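Local coordinates for protein phenol hydroxylase component phN (Pseudomonas stutzeri, PDB 3U52) that forms the diiron-bearing large subunit of phenol hydroxylase, which probably uses molecular oxygen to hydroxylate phenol and related aromatic compounds, at residues A[378-383]-A[388-393]; A[336-341]-A[403-408]. One frame throughout, in Å; residues are numbered along the deposited sequence.

Contact 1 (A[378-383]-A[388-393]); sequences EYLAKE and RRFYNN. With XE (xenon), chain T.
Glu383 and Arg388 meet because both side chains leave the backbone with CG beside N and then fold: Glu383 bends at chi2 (-59°), Arg388 at chi3 (-64°), which turns its guanidinium back onto the carboxylate. The grip is side-on and two-pronged. Arg388 NE donates to Glu383 OE1 at 3.0 Å, almost straight at 170°, and Arg388 NH1 reaches Glu383 OE2, which it meets on the syn side. Both oxygens lie close to the guanidinium plane, although the carboxylate is twisted against it. The backbone adds a further bond, from Arg388 N to Glu383 O at 2.9 Å, and a water bridges Glu383 OE1 to Arg388 O. A second water joins Leu380 O to Phe390 N, while Leu380 CD2 packs against Phe390 CB at 3.8 Å. Glu383 CG also lies over a face of the Tyr379 ring, near its rim. With an alanine in place of Glu383 both prongs are gone, and the Arg388 guanidinium is likely to be left without its charge mate and able to turn. Two opposite charges, paired through both carboxylate oxygens, thus join one backbone bond and two waters in fastening the loop that leaves helix 369-385.

Contact 2 (A[336-341]-A[403-408]); sequences WTTFYQ and QIPTIF
A xenon pocket lined by Phe339, Ile404 and Pro405 draws residues from both segments of this buried contact, which is made beside it by Thr338 of helix 331-342 against Pro405 and Ile407 of the loop. Thr338 OG1 touches two branches of one side chain, lying 3.3 Å from Ile407 CG2 and 3.5 Å from Ile407 CD1. The hydroxyl has its polar partner within its own helix, where it is hydrogen-bonded to Gln334 O, one turn back; a chi1 of -63°, with OG1 beside the backbone N, suits that bond and sets the methyl CG2 anti to the backbone N, still facing the loop. That methyl reaches Pro405 CG at 4.3 Å and Ile407 CG2 at 4.1 Å, a looser apolar touch. Ile407 has CG1 between its backbone N and carbonyl carbon (chi1 54°), and this atom sits 3.8 Å above the centre of the Phe408 ring, so the isoleucine is packed between its neighbour's ring and the helix. Thr406, between the two loop residues in contact, is the centre of an inverse gamma turn. Ile407 also touches Leu335 of helix 331-342, and Ile404 rests on Ser274 of helix 254-283. Further round helix 331-342, Trp336 and Thr337 meet Tyr377 of helix 369-385, while Phe408, just before strand 409-410, is tied by a backbone hydrogen bond to Ser418 of strand 417-424.

Along the chain, helix 331-342 comes first and supplies residues 336-341, one half of contact 2. Helix 369-385 follows with residues 378-383; after four more residues the chain continues as 388-393, which touches the end of that helix, so contact 1 closes a short loop. Only after this does 403-408 return to helix 331-342 and close contact 2, within whose much longer loop contact 1 is nested. The contacts, with centres about 15 Å apart, also touch directly: Asn392 N lies 2.8 Å from Gln341 O and Arg389 NH2 2.8 Å from Tyr340 O, both probable hydrogen bonds. Helix 331-342 thus joins the peripheral helix 369-385 and its loop to the segment between zinc ligand Cys402 and strand 409-410.

Contact 1 (A[378-383]-A[388-393])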
loop_
_atom_site.group_PDB
_atom_site.type_symbol
_atom_site.label_atom_id
_atom_site.label_comp_id
_atom_site.label_asym_id
_atom_site.label_seq_id
_atom_site.Cartn_x
_atom_site.Cartn_y
_atom_site.Cartn_z
ATOM N N GLU A 378 23.220 35.794 17.752
ATOM C CA GLU A 378 22.846 36.975 18.548
ATOM C C GLU A 378 22.885 38.260 17.688
ATOM O O GLU A 378 21.890 39.010 17.626
ATOM C CB GLU A 378 23.707 37.068 19.792
ATOM C CG GLU A 378 23.537 35.858 20.697
ATOM C CD GLU A 378 24.390 35.932 21.955
ATOM O OE1 GLU A 378 24.137 35.145 22.910
ATOM O OE2 GLU A 378 25.308 36.776 22.001
ATOM N N TYR A 379 24.023 38.487 17.015
ATOM C CA TYR A 379 24.194 39.617 16.099
ATOM C C TYR A 379 23.217 39.608 14.919
ATOM O O TYR A 379 22.608 40.637 14.613
ATOM C CB TYR A 379 25.652 39.698 15.580
ATOM C CG TYR A 379 25.854 40.836 14.585
ATOM C CD1 TYR A 379 25.961 42.181 15.019
ATOM C CD2 TYR A 379 25.884 40.583 13.230
ATOM C CE1 TYR A 379 26.112 43.249 14.096
ATOM C CE2 TYR A 379 26.019 41.642 12.293
ATOM C CZ TYR A 379 26.145 42.958 12.750
ATOM O OH TYR A 379 26.267 43.983 11.854
ATOM N N LEU A 380 23.063 38.454 14.254
ATOM C CA LEU A 380 22.203 38.421 13.066
ATOM C C LEU A 380 20.739 38.661 13.447
ATOM O O LEU A 380 20.004 39.292 12.701
ATOM C CB LEU A 380 22.336 37.081 12.337
ATOM C CG LEU A 380 23.693 36.824 11.717
ATOM C CD1 LEU A 380 23.760 35.343 11.293
ATOM C CD2 LEU A 380 23.928 37.800 10.557
ATOM N N ALA A 381 20.338 38.205 14.635
ATOM C CA ALA A 381 18.955 38.456 15.081
ATOM C C ALA A 381 18.697 39.939 15.451
ATOM O O ALA A 381 17.639 40.487 15.148
ATOM C CB ALA A 381 18.595 37.536 16.227
ATOM N N LYS A 382 19.662 40.576 16.079
ATOM C CA LYS A 382 19.546 42.001 16.364
ATOM C C LYS A 382 19.452 42.784 15.051
ATOM O O LYS A 382 18.589 43.669 14.887
ATOM C CB LYS A 382 20.790 42.451 17.101
ATOM C CG LYS A 382 20.795 42.173 18.580
ATOM C CD LYS A 382 22.246 42.252 19.102
ATOM C CE LYS A 382 23.249 42.772 18.020
ATOM N NZ LYS A 382 23.091 44.213 17.505
ATOM N N GLU A 383 20.318 42.439 14.103
ATOM C CA GLU A 383 20.231 43.020 12.777
ATOM C C GLU A 383 18.872 42.802 12.109
ATOM O O GLU A 383 18.284 43.764 11.616
ATOM C CB GLU A 383 21.382 42.539 11.932
ATOM C CG GLU A 383 22.706 43.212 12.384
ATOM C CD GLU A 383 22.685 44.760 12.291
ATOM O OE1 GLU A 383 22.799 45.316 11.156
ATOM O OE2 GLU A 383 22.577 45.422 13.352
ATOM N N ARG A 388 17.342 45.064 9.146
ATOM C CA ARG A 388 18.597 44.932 8.390
ATOM C C ARG A 388 19.053 43.463 8.299
ATOM O O ARG A 388 20.234 43.147 8.542
ATOM C CB ARG A 388 19.706 45.768 9.057
ATOM C CG ARG A 388 19.491 47.320 9.054
ATOM C CD ARG A 388 20.770 48.070 9.456
ATOM N NE ARG A 388 21.111 47.726 10.835
ATOM C CZ ARG A 388 20.604 48.339 11.901
ATOM N NH1 ARG A 388 20.954 47.943 13.120
ATOM N NH2 ARG A 388 19.747 49.350 11.744
ATOM N N ARG A 389 18.116 42.572 7.944
ATOM C CA ARG A 389 18.391 41.116 7.851
ATOM C C ARG A 389 19.562 40.970 6.868
ATOM O O ARG A 389 19.474 41.398 5.706
ATOM C CB ARG A 389 17.143 40.350 7.358
ATOM C CG ARG A 389 17.129 38.805 7.611
ATOM C CD ARG A 389 18.109 38.099 6.702
ATOM N NE ARG A 389 17.826 36.665 6.538
ATOM C CZ ARG A 389 18.622 35.807 5.898
ATOM N NH1 ARG A 389 18.260 34.535 5.769
ATOM N NH2 ARG A 389 19.790 36.216 5.420
ATOM N N PHE A 390 20.675 40.432 7.358
ATOM C CA PHE A 390 21.920 40.378 6.578
ATOM C C PHE A 390 21.834 39.430 5.354
ATOM O O PHE A 390 21.556 38.227 5.510
ATOM C CB PHE A 390 23.102 39.976 7.508
ATOM C CG PHE A 390 24.440 39.759 6.778
ATOM C CD1 PHE A 390 25.066 40.799 6.083
ATOM C CD2 PHE A 390 25.102 38.520 6.855
ATOM C CE1 PHE A 390 26.271 40.571 5.423
ATOM C CE2 PHE A 390 26.356 38.316 6.218
ATOM C CZ PHE A 390 26.911 39.330 5.500
ATOM N N TYR A 391 22.049 39.999 4.162
ATOM C CA TYR A 391 22.402 39.259 2.963
ATOM C C TYR A 391 23.718 39.754 2.396
ATOM O O TYR A 391 23.981 40.970 2.360
ATOM C CB TYR A 391 21.352 39.381 1.878
ATOM C CG TYR A 391 20.005 38.801 2.246
ATOM C CD1 TYR A 391 19.029 39.609 2.831
ATOM C CD2 TYR A 391 19.696 37.448 1.994
ATOM C CE1 TYR A 391 17.755 39.111 3.153
ATOM C CE2 TYR A 391 18.431 36.940 2.328
ATOM C CZ TYR A 391 17.478 37.778 2.882
ATOM O OH TYR A 391 16.247 37.292 3.237
ATOM N N ASN A 392 24.570 38.812 2.001
ATOM C CA ASN A 392 25.877 39.174 1.459
ATOM C C ASN A 392 25.775 39.261 -0.060
ATOM O O ASN A 392 25.602 38.255 -0.732
ATOM C CB ASN A 392 26.935 38.156 1.900
ATOM C CG ASN A 392 28.336 38.508 1.436
ATOM O OD1 ASN A 392 28.524 39.433 0.629
ATOM N ND2 ASN A 392 29.320 37.728 1.875
ATOM N N ASN A 393 25.884 40.484 -0.583
ATOM C CA ASN A 393 25.758 40.744 -2.022
ATOM C C ASN A 393 27.046 40.662 -2.843
ATOM O O ASN A 393 27.049 40.959 -4.043
ATOM C CB ASN A 393 24.959 42.028 -2.284
ATOM C CG ASN A 393 23.469 41.861 -1.988
ATOM O OD1 ASN A 393 22.912 42.592 -1.185
ATOM N ND2 ASN A 393 22.819 40.903 -2.650
HETATM XE XE XE T . 25.789 37.222 -4.175
HETATM O O HOH W 1 20.334 38.881 9.871
HETATM O O HOH W 2 22.811 43.905 8.515
#

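Contact 2 (A[336-341]-A[403-408])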
loop_
_atom_site.group_PDB
_atom_site.type_symbol
_atom_site.label_atom_id
_atom_site.label_comp_id
_atom_site.label_asym_id
_atom_site.label_seq_id
_atom_site.Cartn_x
_atom_site.Cartn_y
_atom_site.Cartn_z
ATOM N N TRP A 336 25.835 26.679 7.767
ATOM C CA TRP A 336 24.486 27.253 7.888
ATOM C C TRP A 336 24.610 28.742 7.747
ATOM O O TRP A 336 23.842 29.425 7.062
ATOM C CB TRP A 336 23.841 26.908 9.223
ATOM C CG TRP A 336 22.435 27.467 9.411
ATOM C CD1 TRP A 336 22.041 28.459 10.299
ATOM C CD2 TRP A 336 21.260 27.096 8.688
ATOM N NE1 TRP A 336 20.680 28.669 10.194
ATOM C CE2 TRP A 336 20.175 27.828 9.238
ATOM C CE3 TRP A 336 21.001 26.162 7.662
ATOM C CZ2 TRP A 336 18.872 27.678 8.782
ATOM C CZ3 TRP A 336 19.704 26.023 7.214
ATOM C CH2 TRP A 336 18.658 26.777 7.775
ATOM N N THR A 337 25.598 29.267 8.437
ATOM C CA THR A 337 25.955 30.702 8.327
ATOM C C THR A 337 26.315 31.204 6.853
ATOM O O THR A 337 25.889 32.311 6.413
ATOM C CB THR A 337 26.917 30.935 9.553
ATOM O OG1 THR A 337 26.298 31.684 10.606
ATOM C CG2 THR A 337 28.262 31.205 9.284
ATOM N N THR A 338 26.978 30.368 6.071
ATOM C CA THR A 338 27.194 30.592 4.643
ATOM C C THR A 338 25.890 30.649 3.869
ATOM O O THR A 338 25.664 31.590 3.091
ATOM C CB THR A 338 28.075 29.465 4.082
ATOM O OG1 THR A 338 29.337 29.567 4.760
ATOM C CG2 THR A 338 28.272 29.566 2.565
ATOM N N PHE A 339 25.016 29.658 4.074
ATOM C CA PHE A 339 23.767 29.605 3.330
ATOM C C PHE A 339 22.833 30.712 3.771
ATOM O O PHE A 339 22.125 31.301 2.938
ATOM C CB PHE A 339 23.114 28.227 3.417
ATOM C CG PHE A 339 23.719 27.217 2.443
ATOM C CD1 PHE A 339 24.655 26.294 2.861
ATOM C CD2 PHE A 339 23.365 27.241 1.111
ATOM C CE1 PHE A 339 25.184 25.352 1.976
ATOM C CE2 PHE A 339 23.865 26.297 0.216
ATOM C CZ PHE A 339 24.805 25.367 0.646
ATOM N N TYR A 340 22.847 31.032 5.053
ATOM C CA TYR A 340 22.034 32.166 5.572
ATOM C C TYR A 340 22.289 33.483 4.768
ATOM O O TYR A 340 21.346 34.137 4.315
ATOM C CB TYR A 340 22.332 32.363 7.079
ATOM C CG TYR A 340 21.546 33.437 7.754
ATOM C CD1 TYR A 340 21.980 34.764 7.726
ATOM C CD2 TYR A 340 20.368 33.143 8.394
ATOM C CE1 TYR A 340 21.246 35.787 8.337
ATOM C CE2 TYR A 340 19.633 34.163 9.044
ATOM C CZ TYR A 340 20.073 35.469 8.984
ATOM O OH TYR A 340 19.327 36.427 9.608
ATOM N N GLN A 341 23.562 33.864 4.587
ATOM C CA GLN A 341 23.902 35.150 3.942
ATOM C C GLN A 341 23.771 35.120 2.442
ATOM O O GLN A 341 23.697 36.163 1.792
ATOM C CB GLN A 341 25.316 35.579 4.347
ATOM C CG GLN A 341 26.436 34.735 3.731
ATOM C CD GLN A 341 27.745 34.959 4.430
ATOM O OE1 GLN A 341 27.954 34.494 5.554
ATOM N NE2 GLN A 341 28.618 35.713 3.804
ATOM N N GLN A 403 34.510 22.817 -5.114
ATOM C CA GLN A 403 33.662 23.987 -5.431
ATOM C C GLN A 403 32.798 24.579 -4.347
ATOM O O GLN A 403 31.976 25.407 -4.650
ATOM C CB GLN A 403 32.831 23.792 -6.712
ATOM C CG GLN A 403 33.740 23.153 -7.825
ATOM C CD GLN A 403 33.034 22.955 -9.122
ATOM O OE1 GLN A 403 31.939 23.486 -9.325
ATOM N NE2 GLN A 403 33.642 22.187 -10.019
ATOM N N ILE A 404 33.023 24.231 -3.099
ATOM C CA ILE A 404 32.336 24.892 -1.991
ATOM C C ILE A 404 33.067 26.271 -1.832
ATOM O O ILE A 404 34.273 26.343 -2.047
ATOM C CB ILE A 404 32.453 24.035 -0.702
ATOM C CG1 ILE A 404 31.829 22.654 -0.936
ATOM C CG2 ILE A 404 31.719 24.728 0.523
ATOM C CD1 ILE A 404 31.885 21.673 0.251
ATOM N N PRO A 405 32.344 27.353 -1.470
ATOM C CA PRO A 405 33.067 28.552 -1.104
ATOM C C PRO A 405 34.147 28.214 -0.073
ATOM O O PRO A 405 33.992 27.291 0.709
ATOM C CB PRO A 405 32.020 29.412 -0.427
ATOM C CG PRO A 405 30.764 29.016 -0.950
ATOM C CD PRO A 405 30.891 27.551 -1.378
ATOM N N THR A 406 35.215 28.987 -0.036
ATOM C CA THR A 406 36.312 28.693 0.894
ATOM C C THR A 406 35.988 29.211 2.306
ATOM O O THR A 406 36.497 30.224 2.745
ATOM C CB THR A 406 37.655 29.250 0.336
ATOM O OG1 THR A 406 37.440 30.576 -0.139
ATOM C CG2 THR A 406 38.019 28.464 -0.868
ATOM N N ILE A 407 35.141 28.486 3.021
ATOM C CA ILE A 407 34.560 28.974 4.289
ATOM C C ILE A 407 35.143 28.207 5.501
ATOM O O ILE A 407 34.792 28.505 6.635
ATOM C CB ILE A 407 33.024 28.698 4.323
ATOM C CG1 ILE A 407 32.758 27.210 4.067
ATOM C CG2 ILE A 407 32.309 29.458 3.265
ATOM C CD1 ILE A 407 31.319 26.760 4.336
ATOM N N PHE A 408 35.970 27.178 5.240
ATOM C CA PHE A 408 36.421 26.254 6.266
ATOM C C PHE A 408 37.669 26.772 6.952
ATOM O O PHE A 408 38.459 27.459 6.342
ATOM C CB PHE A 408 36.719 24.892 5.624
ATOM C CG PHE A 408 35.541 24.305 4.934
ATOM C CD1 PHE A 408 35.485 24.221 3.562
ATOM C CD2 PHE A 408 34.465 23.861 5.679
ATOM C CE1 PHE A 408 34.332 23.683 2.907
ATOM C CE2 PHE A 408 33.330 23.311 5.055
ATOM C CZ PHE A 408 33.273 23.238 3.668
#